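Local coordinates for protein Cwp19 (Clostridioides difficile, PDB 5OQ3) that acts as a glycoside hydrolase through this TIM-barrel domain, probably on cell-wall peptidoglycan, at residues V179-F193 against I233-A247. Sequence-based numbering, arbitrary orientation. Where two conformers were deposited one is given.
Sequences VQNYDIDGVHFDDYF and IKSIKPNVVFGVSPA
K237 reaches across to the C-terminal end of helix 165-181, where its NZ donates to V179 O at 2.7 Å, nearly in line with the C=O bond. Beyond CG the lysine chain is fully extended (chi2 to chi4 all near 180°), which carries the ammonium to the helix end while CD lies against V179 CG1. Three waters share the remaining hydrogens of NZ: one leads to Q180 O, another to both D183 OD1 and I184 O. Further along, strands 186-189 and 241-244 run parallel as the fourth and fifth strands of the TIM barrel. Five backbone bonds join them and their flanking residues, from V241 N to D185 O through S245 N to F189 O (2.8 Å). On the face bearing V187, F189, F242 and V244, which packs against helix 214-236, the edge of the F242 ring meets the face of F189 in a T-shaped stack, planes at 87° and centroids 5.3 Å apart. V187 CG1 touches F242 CD1, and its CG2 meets I233 CD1 at 3.6 Å. On the other face H188 NE2 lies 3.7 Å from S245 CB, while ND1 bonds Y286 OH. Past the strands, Q290 NE2 bonds both D191 OD1 and S245 OG, linking the two loops. The lysine's charge probably offsets the negative end of the helix dipole, while D183 is coupled to it through water rather than by direct contact.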
ATOM      1  N   VAL A 179     -13.352  -7.061  -6.084  1.00  6.49           N
ATOM      2  CA  VAL A 179     -13.646  -6.434  -7.382  1.00  7.03           C
ATOM      3  C   VAL A 179     -15.041  -6.803  -7.866  1.00  7.28           C
ATOM      4  O   VAL A 179     -15.779  -5.956  -8.388  1.00  8.43           O
ATOM      5  CB  VAL A 179     -12.578  -6.830  -8.433  1.00  7.48           C
ATOM      6  CG1 VAL A 179     -12.894  -6.258  -9.789  1.00  9.03           C
ATOM      7  CG2 VAL A 179     -11.195  -6.408  -7.986  1.00  8.81           C
ATOM      8  N   GLN A 180     -15.407  -8.079  -7.721  1.00  7.74           N
ATOM      9  CA  GLN A 180     -16.709  -8.556  -8.178  0.50  9.22           C
ATOM     10  C   GLN A 180     -17.845  -7.913  -7.383  1.00  8.46           C
ATOM     11  O   GLN A 180     -18.894  -7.555  -7.924  1.00 10.72           O
ATOM     12  CB  GLN A 180     -16.797 -10.077  -8.017  0.50 10.90           C
ATOM     13  CG  GLN A 180     -18.110 -10.726  -8.439  0.50 14.00           C
ATOM     14  CD  GLN A 180     -18.131 -12.216  -8.165  0.50 16.55           C
ATOM     15  OE1 GLN A 180     -17.695 -13.008  -9.025  0.50 22.99           O
ATOM     16  NE2 GLN A 180     -18.685 -12.627  -6.974  0.50 14.88           N
ATOM     17  N   ASN A 181     -17.663  -7.835  -6.052  1.00  7.21           N
ATOM     18  CA  ASN A 181     -18.784  -7.613  -5.148  1.00  7.73           C
ATOM     19  C   ASN A 181     -18.943  -6.177  -4.665  1.00  7.30           C
ATOM     20  O   ASN A 181     -19.963  -5.875  -4.038  1.00  9.02           O
ATOM     21  CB  ASN A 181     -18.690  -8.554  -3.933  1.00  9.09           C
ATOM     22  CG  ASN A 181     -18.906 -10.002  -4.282  1.00 10.66           C
ATOM     23  OD1 ASN A 181     -19.261 -10.335  -5.402  1.00 12.08           O
ATOM     24  ND2 ASN A 181     -18.640 -10.885  -3.312  1.00 14.45           N
ATOM     25  N   TYR A 182     -17.992  -5.289  -4.954  1.00  7.81           N
ATOM     26  CA  TYR A 182     -18.008  -3.942  -4.418  1.00  7.49           C
ATOM     27  C   TYR A 182     -17.639  -2.929  -5.498  1.00  6.42           C
ATOM     28  O   TYR A 182     -16.781  -3.222  -6.335  1.00  7.73           O
ATOM     29  CB  TYR A 182     -17.052  -3.802  -3.226  1.00  8.21           C
ATOM     30  CG  TYR A 182     -17.437  -4.704  -2.054  1.00  7.21           C
ATOM     31  CD1 TYR A 182     -18.393  -4.308  -1.134  1.00  8.31           C
ATOM     32  CD2 TYR A 182     -16.870  -5.952  -1.909  1.00  8.72           C
ATOM     33  CE1 TYR A 182     -18.759  -5.146  -0.092  1.00  9.29           C
ATOM     34  CE2 TYR A 182     -17.198  -6.801  -0.872  1.00  9.06           C
ATOM     35  CZ  TYR A 182     -18.178  -6.397   0.042  1.00 10.25           C
ATOM     36  OH  TYR A 182     -18.498  -7.253   1.087  1.00 11.41           O
ATOM     37  N   ASP A 183     -18.161  -1.730  -5.383  1.00  7.65           N
ATOM     38  CA  ASP A 183     -17.991  -0.692  -6.414  1.00  8.30           C
ATOM     39  C   ASP A 183     -16.710   0.118  -6.203  1.00  7.94           C
ATOM     40  O   ASP A 183     -16.731   1.362  -6.132  1.00  8.78           O
ATOM     41  CB  ASP A 183     -19.230   0.218  -6.404  1.00 10.16           C
ATOM     42  CG  ASP A 183     -19.208   1.256  -7.479  1.00 12.94           C
ATOM     43  OD1 ASP A 183     -18.654   0.957  -8.553  1.00 14.85           O
ATOM     44  OD2 ASP A 183     -19.738   2.369  -7.229  1.00 16.72           O
ATOM     45  N   ILE A 184     -15.598  -0.589  -6.105  1.00  7.18           N
ATOM     46  CA  ILE A 184     -14.336   0.068  -5.983  1.00  7.81           C
ATOM     47  C   ILE A 184     -13.881   0.736  -7.254  1.00  7.85           C
ATOM     48  O   ILE A 184     -14.192   0.288  -8.352  1.00  9.30           O
ATOM     49  CB  ILE A 184     -13.245  -0.886  -5.447  1.00  9.05           C
ATOM     50  CG1 ILE A 184     -12.994  -2.065  -6.404  1.00 10.39           C
ATOM     51  CG2 ILE A 184     -13.619  -1.429  -4.047  1.00  9.53           C
ATOM     52  CD1 ILE A 184     -11.767  -2.881  -6.024  1.00 10.69           C
ATOM     53  N   ASP A 185     -13.030   1.749  -7.136  1.00  7.56           N
ATOM     54  CA  ASP A 185     -12.428   2.413  -8.314  1.00  7.58           C
ATOM     55  C   ASP A 185     -10.995   1.961  -8.597  1.00  6.72           C
ATOM     56  O   ASP A 185     -10.505   2.071  -9.722  1.00  7.92           O
ATOM     57  CB  ASP A 185     -12.429   3.927  -8.097  1.00  7.85           C
ATOM     58  CG  ASP A 185     -13.797   4.431  -7.804  1.00  8.93           C
ATOM     59  OD1 ASP A 185     -14.663   4.328  -8.699  1.00 10.53           O
ATOM     60  OD2 ASP A 185     -14.090   4.886  -6.683  1.00  9.43           O
ATOM     61  N   GLY A 186     -10.348   1.384  -7.577  1.00  6.44           N
ATOM     62  CA  GLY A 186      -8.953   0.935  -7.678  1.00  6.44           C
ATOM     63  C   GLY A 186      -8.637  -0.144  -6.673  1.00  5.87           C
ATOM     64  O   GLY A 186      -9.330  -0.276  -5.649  1.00  6.59           O
ATOM     65  N   VAL A 187      -7.580  -0.882  -6.980  1.00  5.42           N
ATOM     66  CA  VAL A 187      -6.935  -1.849  -6.057  1.00  5.35           C
ATOM     67  C   VAL A 187      -5.503  -1.353  -5.856  1.00  6.04           C
ATOM     68  O   VAL A 187      -4.840  -0.999  -6.827  1.00  6.30           O
ATOM     69  CB  VAL A 187      -6.968  -3.278  -6.690  1.00  5.79           C
ATOM     70  CG1 VAL A 187      -6.099  -4.240  -5.889  1.00  6.86           C
ATOM     71  CG2 VAL A 187      -8.404  -3.758  -6.882  1.00  6.95           C
ATOM     72  N   HIS A 188      -5.071  -1.338  -4.594  1.00  6.15           N
ATOM     73  CA  HIS A 188      -3.804  -0.777  -4.203  1.00  6.44           C
ATOM     74  C   HIS A 188      -3.045  -1.754  -3.294  1.00  5.98           C
ATOM     75  O   HIS A 188      -3.641  -2.280  -2.326  1.00  7.14           O
ATOM     76  CB  HIS A 188      -4.084   0.490  -3.413  1.00  6.70           C
ATOM     77  CG  HIS A 188      -2.880   1.255  -2.941  1.00  7.17           C
ATOM     78  ND1 HIS A 188      -2.374   2.323  -3.646  1.00  8.57           N
ATOM     79  CD2 HIS A 188      -2.161   1.168  -1.806  1.00  7.39           C
ATOM     80  CE1 HIS A 188      -1.364   2.846  -2.969  1.00  8.78           C
ATOM     81  NE2 HIS A 188      -1.210   2.165  -1.853  1.00  7.86           N
ATOM     82  N   PHE A 189      -1.761  -1.993  -3.580  1.00  5.77           N
ATOM     83  CA  PHE A 189      -0.855  -2.665  -2.627  1.00  6.70           C
ATOM     84  C   PHE A 189       0.157  -1.634  -2.153  1.00  6.84           C
ATOM     85  O   PHE A 189       0.616  -0.814  -2.949  1.00  7.71           O
ATOM     86  CB  PHE A 189      -0.056  -3.833  -3.278  1.00  7.77           C
ATOM     87  CG  PHE A 189      -0.874  -5.036  -3.716  1.00  8.61           C
ATOM     88  CD1 PHE A 189      -2.250  -5.201  -3.479  1.00  9.86           C
ATOM     89  CD2 PHE A 189      -0.216  -6.059  -4.336  1.00 11.39           C
ATOM     90  CE1 PHE A 189      -2.930  -6.341  -3.900  1.00 10.29           C
ATOM     91  CE2 PHE A 189      -0.882  -7.206  -4.719  1.00 13.43           C
ATOM     92  CZ  PHE A 189      -2.221  -7.342  -4.509  1.00 11.94           C
ATOM     93  N   ASP A 190       0.516  -1.714  -0.868  1.00  7.87           N
ATOM     94  CA  ASP A 190       1.593  -0.893  -0.346  1.00  8.47           C
ATOM     95  C   ASP A 190       2.927  -1.626  -0.457  1.00  8.94           C
ATOM     96  O   ASP A 190       3.131  -2.415  -1.402  1.00  8.66           O
ATOM     97  CB  ASP A 190       1.268  -0.325   1.043  1.00 10.82           C
ATOM     98  CG  ASP A 190       1.112  -1.373   2.116  1.00 12.64           C
ATOM     99  OD1 ASP A 190       0.495  -2.428   1.829  1.00 14.98           O
ATOM    100  OD2 ASP A 190       1.482  -1.113   3.289  1.00 18.44           O
ATOM    101  N   ASP A 191       3.873  -1.387   0.440  1.00  9.52           N
ATOM    102  CA  ASP A 191       5.278  -1.609   0.140  1.00  9.90           C
ATOM    103  C   ASP A 191       5.861  -2.905   0.694  1.00  9.91           C
ATOM    104  O   ASP A 191       7.069  -3.110   0.553  1.00 12.98           O
ATOM    105  CB  ASP A 191       6.105  -0.416   0.663  1.00 11.61           C
ATOM    106  CG  ASP A 191       5.855  -0.098   2.151  1.00 15.13           C
ATOM    107  OD1 ASP A 191       4.713   0.291   2.559  1.00 14.25           O
ATOM    108  OD2 ASP A 191       6.820  -0.245   2.930  1.00 19.28           O
ATOM    109  N   TYR A 192       5.028  -3.796   1.244  1.00  9.12           N
ATOM    110  CA  TYR A 192       5.521  -5.003   1.890  1.00  9.78           C
ATOM    111  C   TYR A 192       5.447  -6.188   0.935  1.00 10.33           C
ATOM    112  O   TYR A 192       4.376  -6.542   0.429  1.00 11.03           O
ATOM    113  CB  TYR A 192       4.807  -5.306   3.203  1.00 12.44           C
ATOM    114  CG  TYR A 192       4.907  -4.205   4.219  1.00 14.02           C
ATOM    115  CD1 TYR A 192       6.077  -4.011   4.945  1.00 16.09           C
ATOM    116  CD2 TYR A 192       3.840  -3.340   4.451  1.00 15.56           C
ATOM    117  CE1 TYR A 192       6.176  -2.997   5.875  1.00 19.81           C
ATOM    118  CE2 TYR A 192       3.937  -2.315   5.390  1.00 17.60           C
ATOM    119  CZ  TYR A 192       5.093  -2.171   6.099  1.00 17.79           C
ATOM    120  OH  TYR A 192       5.182  -1.157   7.012  1.00 23.51           O
ATOM    121  N   PHE A 193       6.612  -6.796   0.721  1.00  9.57           N
ATOM    122  CA  PHE A 193       6.723  -7.930  -0.128  1.00  9.34           C
ATOM    123  C   PHE A 193       7.451  -9.028   0.651  1.00  9.47           C
ATOM    124  O   PHE A 193       6.950  -9.433   1.693  1.00 11.46           O
ATOM    125  CB  PHE A 193       7.356  -7.521  -1.482  1.00 11.55           C
ATOM    126  CG  PHE A 193       6.508  -6.571  -2.233  1.00 12.64           C
ATOM    127  CD1 PHE A 193       5.443  -7.042  -2.957  1.00 13.41           C
ATOM    128  CD2 PHE A 193       6.682  -5.196  -2.078  1.00 13.18           C
ATOM    129  CE1 PHE A 193       4.622  -6.193  -3.613  1.00 16.47           C
ATOM    130  CE2 PHE A 193       5.850  -4.342  -2.732  1.00 14.99           C
ATOM    131  CZ  PHE A 193       4.818  -4.832  -3.501  1.00 12.98           C
ATOM    132  N   ILE A 233      -8.268  -8.358 -12.352  1.00  6.99           N
ATOM    133  CA  ILE A 233      -9.055  -7.128 -12.265  1.00  7.02           C
ATOM    134  C   ILE A 233      -9.609  -6.762 -13.634  1.00  7.82           C
ATOM    135  O   ILE A 233     -10.844  -6.564 -13.781  1.00  9.52           O
ATOM    136  CB  ILE A 233      -8.258  -5.954 -11.672  1.00  8.21           C
ATOM    137  CG1 ILE A 233      -7.859  -6.260 -10.264  1.00  7.98           C
ATOM    138  CG2 ILE A 233      -9.063  -4.657 -11.778  1.00  8.97           C
ATOM    139  CD1 ILE A 233      -6.779  -5.318  -9.743  1.00  7.89           C
ATOM    140  N   LYS A 234      -8.733  -6.774 -14.651  1.00  8.05           N
ATOM    141  CA  LYS A 234      -9.157  -6.299 -15.985  1.00  9.71           C
ATOM    142  C   LYS A 234     -10.182  -7.233 -16.600  1.00  9.07           C
ATOM    143  O   LYS A 234     -11.019  -6.778 -17.377  1.00 11.41           O
ATOM    144  CB  LYS A 234      -7.937  -6.141 -16.890  1.00 12.80           C
ATOM    145  CG  LYS A 234      -6.906  -5.086 -16.427  1.00 18.18           C
ATOM    146  CD  LYS A 234      -7.398  -3.669 -16.136  1.00 23.19           C
ATOM    147  CE  LYS A 234      -6.278  -2.790 -15.502  1.00 21.94           C
ATOM    148  NZ  LYS A 234      -6.788  -1.397 -15.303  1.00 23.59           N
ATOM    149  N   SER A 235     -10.124  -8.527 -16.263  1.00  8.03           N
ATOM    150  CA  SER A 235     -11.070  -9.476 -16.841  1.00 10.15           C
ATOM    151  C   SER A 235     -12.474  -9.319 -16.244  1.00  9.82           C
ATOM    152  O   SER A 235     -13.452  -9.843 -16.788  1.00 15.20           O
ATOM    153  CB  SER A 235     -10.584 -10.912 -16.561  1.00 12.24           C
ATOM    154  OG  SER A 235     -10.764 -11.277 -15.219  1.00 13.03           O
ATOM    155  N   ILE A 236     -12.599  -8.604 -15.126  1.00  9.98           N
ATOM    156  CA  ILE A 236     -13.860  -8.352 -14.458  1.00  9.08           C
ATOM    157  C   ILE A 236     -14.354  -6.923 -14.748  1.00  7.95           C
ATOM    158  O   ILE A 236     -15.448  -6.710 -15.258  1.00 10.84           O
ATOM    159  CB  ILE A 236     -13.751  -8.609 -12.932  1.00 10.83           C
ATOM    160  CG1 ILE A 236     -13.317 -10.059 -12.673  1.00 11.99           C
ATOM    161  CG2 ILE A 236     -15.060  -8.322 -12.243  1.00 12.71           C
ATOM    162  CD1 ILE A 236     -12.747 -10.292 -11.280  1.00 15.41           C
ATOM    163  N   LYS A 237     -13.565  -5.921 -14.340  1.00  7.72           N
ATOM    164  CA  LYS A 237     -13.870  -4.524 -14.526  1.00  8.27           C
ATOM    165  C   LYS A 237     -12.667  -3.839 -15.155  1.00  8.44           C
ATOM    166  O   LYS A 237     -11.787  -3.381 -14.448  1.00  8.23           O
ATOM    167  CB  LYS A 237     -14.210  -3.886 -13.180  1.00  7.15           C
ATOM    168  CG  LYS A 237     -15.552  -4.323 -12.603  1.00  7.69           C
ATOM    169  CD  LYS A 237     -15.748  -3.767 -11.210  1.00  7.66           C
ATOM    170  CE  LYS A 237     -17.076  -4.180 -10.583  1.00  8.35           C
ATOM    171  NZ  LYS A 237     -17.118  -3.715  -9.166  1.00  8.31           N
ATOM    172  N   PRO A 238     -12.617  -3.707 -16.473  1.00  8.44           N
ATOM    173  CA  PRO A 238     -11.419  -3.162 -17.169  1.00  9.45           C
ATOM    174  C   PRO A 238     -10.996  -1.786 -16.688  1.00  9.10           C
ATOM    175  O   PRO A 238      -9.832  -1.475 -16.761  1.00 11.42           O
ATOM    176  CB  PRO A 238     -11.852  -3.111 -18.610  1.00 12.58           C
ATOM    177  CG  PRO A 238     -12.958  -4.002 -18.754  1.00 12.39           C
ATOM    178  CD  PRO A 238     -13.605  -4.215 -17.441  1.00  9.09           C
ATOM    179  N   ASN A 239     -11.947  -0.966 -16.221  1.00  8.86           N
ATOM    180  CA  ASN A 239     -11.615   0.433 -15.874  1.00  9.13           C
ATOM    181  C   ASN A 239     -11.239   0.612 -14.410  1.00  8.14           C
ATOM    182  O   ASN A 239     -10.947   1.727 -14.006  1.00 10.86           O
ATOM    183  CB  ASN A 239     -12.702   1.403 -16.355  1.00 10.77           C
ATOM    184  CG  ASN A 239     -12.946   1.318 -17.839  1.00 12.20           C
ATOM    185  OD1 ASN A 239     -12.098   0.827 -18.595  1.00 16.38           O
ATOM    186  ND2 ASN A 239     -14.066   1.864 -18.263  1.00 16.39           N
ATOM    187  N   VAL A 240     -11.268  -0.449 -13.611  1.00  7.38           N
ATOM    188  CA  VAL A 240     -10.691  -0.383 -12.260  1.00  7.46           C
ATOM    189  C   VAL A 240      -9.198  -0.426 -12.386  1.00  7.68           C
ATOM    190  O   VAL A 240      -8.638  -1.270 -13.083  1.00  9.77           O
ATOM    191  CB  VAL A 240     -11.192  -1.572 -11.411  1.00  7.22           C
ATOM    192  CG1 VAL A 240     -10.417  -1.676 -10.113  1.00  7.30           C
ATOM    193  CG2 VAL A 240     -12.673  -1.365 -11.111  1.00  7.79           C
ATOM    194  N   VAL A 241      -8.549   0.522 -11.711  1.00  6.54           N
ATOM    195  CA  VAL A 241      -7.064   0.664 -11.787  1.00  6.91           C
ATOM    196  C   VAL A 241      -6.369  -0.190 -10.721  1.00  5.87           C
ATOM    197  O   VAL A 241      -6.930  -0.459  -9.663  1.00  8.47           O
ATOM    198  CB  VAL A 241      -6.631   2.130 -11.707  1.00  9.12           C
ATOM    199  CG1 VAL A 241      -7.255   2.899 -12.849  1.00 10.04           C
ATOM    200  CG2 VAL A 241      -6.982   2.813 -10.377  1.00  8.93           C
ATOM    201  N   PHE A 242      -5.141  -0.552 -11.009  1.00  6.02           N
ATOM    202  CA  PHE A 242      -4.299  -1.300 -10.082  1.00  6.32           C
ATOM    203  C   PHE A 242      -2.987  -0.550  -9.894  1.00  6.27           C
ATOM    204  O   PHE A 242      -2.283  -0.221 -10.874  1.00  7.34           O
ATOM    205  CB  PHE A 242      -4.022  -2.691 -10.666  1.00  6.99           C
ATOM    206  CG  PHE A 242      -3.131  -3.537  -9.827  1.00  6.50           C
ATOM    207  CD1 PHE A 242      -3.373  -3.735  -8.479  1.00  7.75           C
ATOM    208  CD2 PHE A 242      -2.017  -4.150 -10.368  1.00  7.98           C
ATOM    209  CE1 PHE A 242      -2.519  -4.502  -7.699  1.00  8.66           C
ATOM    210  CE2 PHE A 242      -1.200  -4.941  -9.605  1.00  9.99           C
ATOM    211  CZ  PHE A 242      -1.428  -5.114  -8.273  1.00  9.21           C
ATOM    212  N   GLY A 243      -2.644  -0.308  -8.645  1.00  5.89           N
ATOM    213  CA  GLY A 243      -1.392   0.370  -8.357  1.00  7.16           C
ATOM    214  C   GLY A 243      -0.702  -0.158  -7.127  1.00  6.38           C
ATOM    215  O   GLY A 243      -1.299  -0.815  -6.274  1.00  6.80           O
ATOM    216  N   VAL A 244       0.595   0.194  -7.053  1.00  5.58           N
ATOM    217  CA  VAL A 244       1.428  -0.242  -5.955  1.00  6.18           C
ATOM    218  C   VAL A 244       2.243   0.937  -5.483  1.00  6.27           C
ATOM    219  O   VAL A 244       2.743   1.740  -6.271  1.00  7.30           O
ATOM    220  CB  VAL A 244       2.385  -1.407  -6.424  1.00  6.42           C
ATOM    221  CG1 VAL A 244       3.292  -1.871  -5.310  1.00  8.36           C
ATOM    222  CG2 VAL A 244       1.584  -2.546  -7.002  1.00  8.01           C
ATOM    223  N   SER A 245       2.413   0.968  -4.156  1.00  6.01           N
ATOM    224  CA  SER A 245       3.238   1.951  -3.499  1.00  6.46           C
ATOM    225  C   SER A 245       4.458   1.285  -2.855  1.00  6.90           C
ATOM    226  O   SER A 245       4.375   0.802  -1.716  1.00  7.74           O
ATOM    227  CB  SER A 245       2.440   2.705  -2.436  1.00  6.22           C
ATOM    228  OG  SER A 245       3.177   3.686  -1.762  1.00  7.11           O
ATOM    229  N   PRO A 246       5.602   1.236  -3.575  1.00  7.27           N
ATOM    230  CA  PRO A 246       6.832   0.675  -3.033  1.00  8.05           C
ATOM    231  C   PRO A 246       7.605   1.705  -2.230  1.00  8.59           C
ATOM    232  O   PRO A 246       7.324   2.921  -2.245  1.00  8.39           O
ATOM    233  CB  PRO A 246       7.575   0.260  -4.287  1.00  8.69           C
ATOM    234  CG  PRO A 246       7.255   1.396  -5.219  1.00  8.67           C
ATOM    235  CD  PRO A 246       5.803   1.770  -4.932  1.00  7.32           C
ATOM    236  N   ALA A 247       8.615   1.189  -1.556  1.00  8.21           N
ATOM    237  CA  ALA A 247       9.566   2.070  -0.893  1.00  8.66           C
ATOM    238  C   ALA A 247      10.228   3.015  -1.941  1.00  8.81           C
ATOM    239  O   ALA A 247      10.279   2.737  -3.148  1.00  9.86           O
ATOM    240  CB  ALA A 247      10.616   1.246  -0.189  1.00 10.68           C
TER
HETATM  241  O   HOH W   1     -19.554  -4.716  -8.155  1.00 16.80           O
HETATM  242  O   HOH W   2     -16.480  -0.989  -9.408  1.00  9.24           O
HETATM  243  O   HOH W   3     -19.763  -2.219  -9.236  1.00 29.77           O
HETATM  244  O   HOH W   4       8.847  -1.702  -1.311  1.00 12.94           O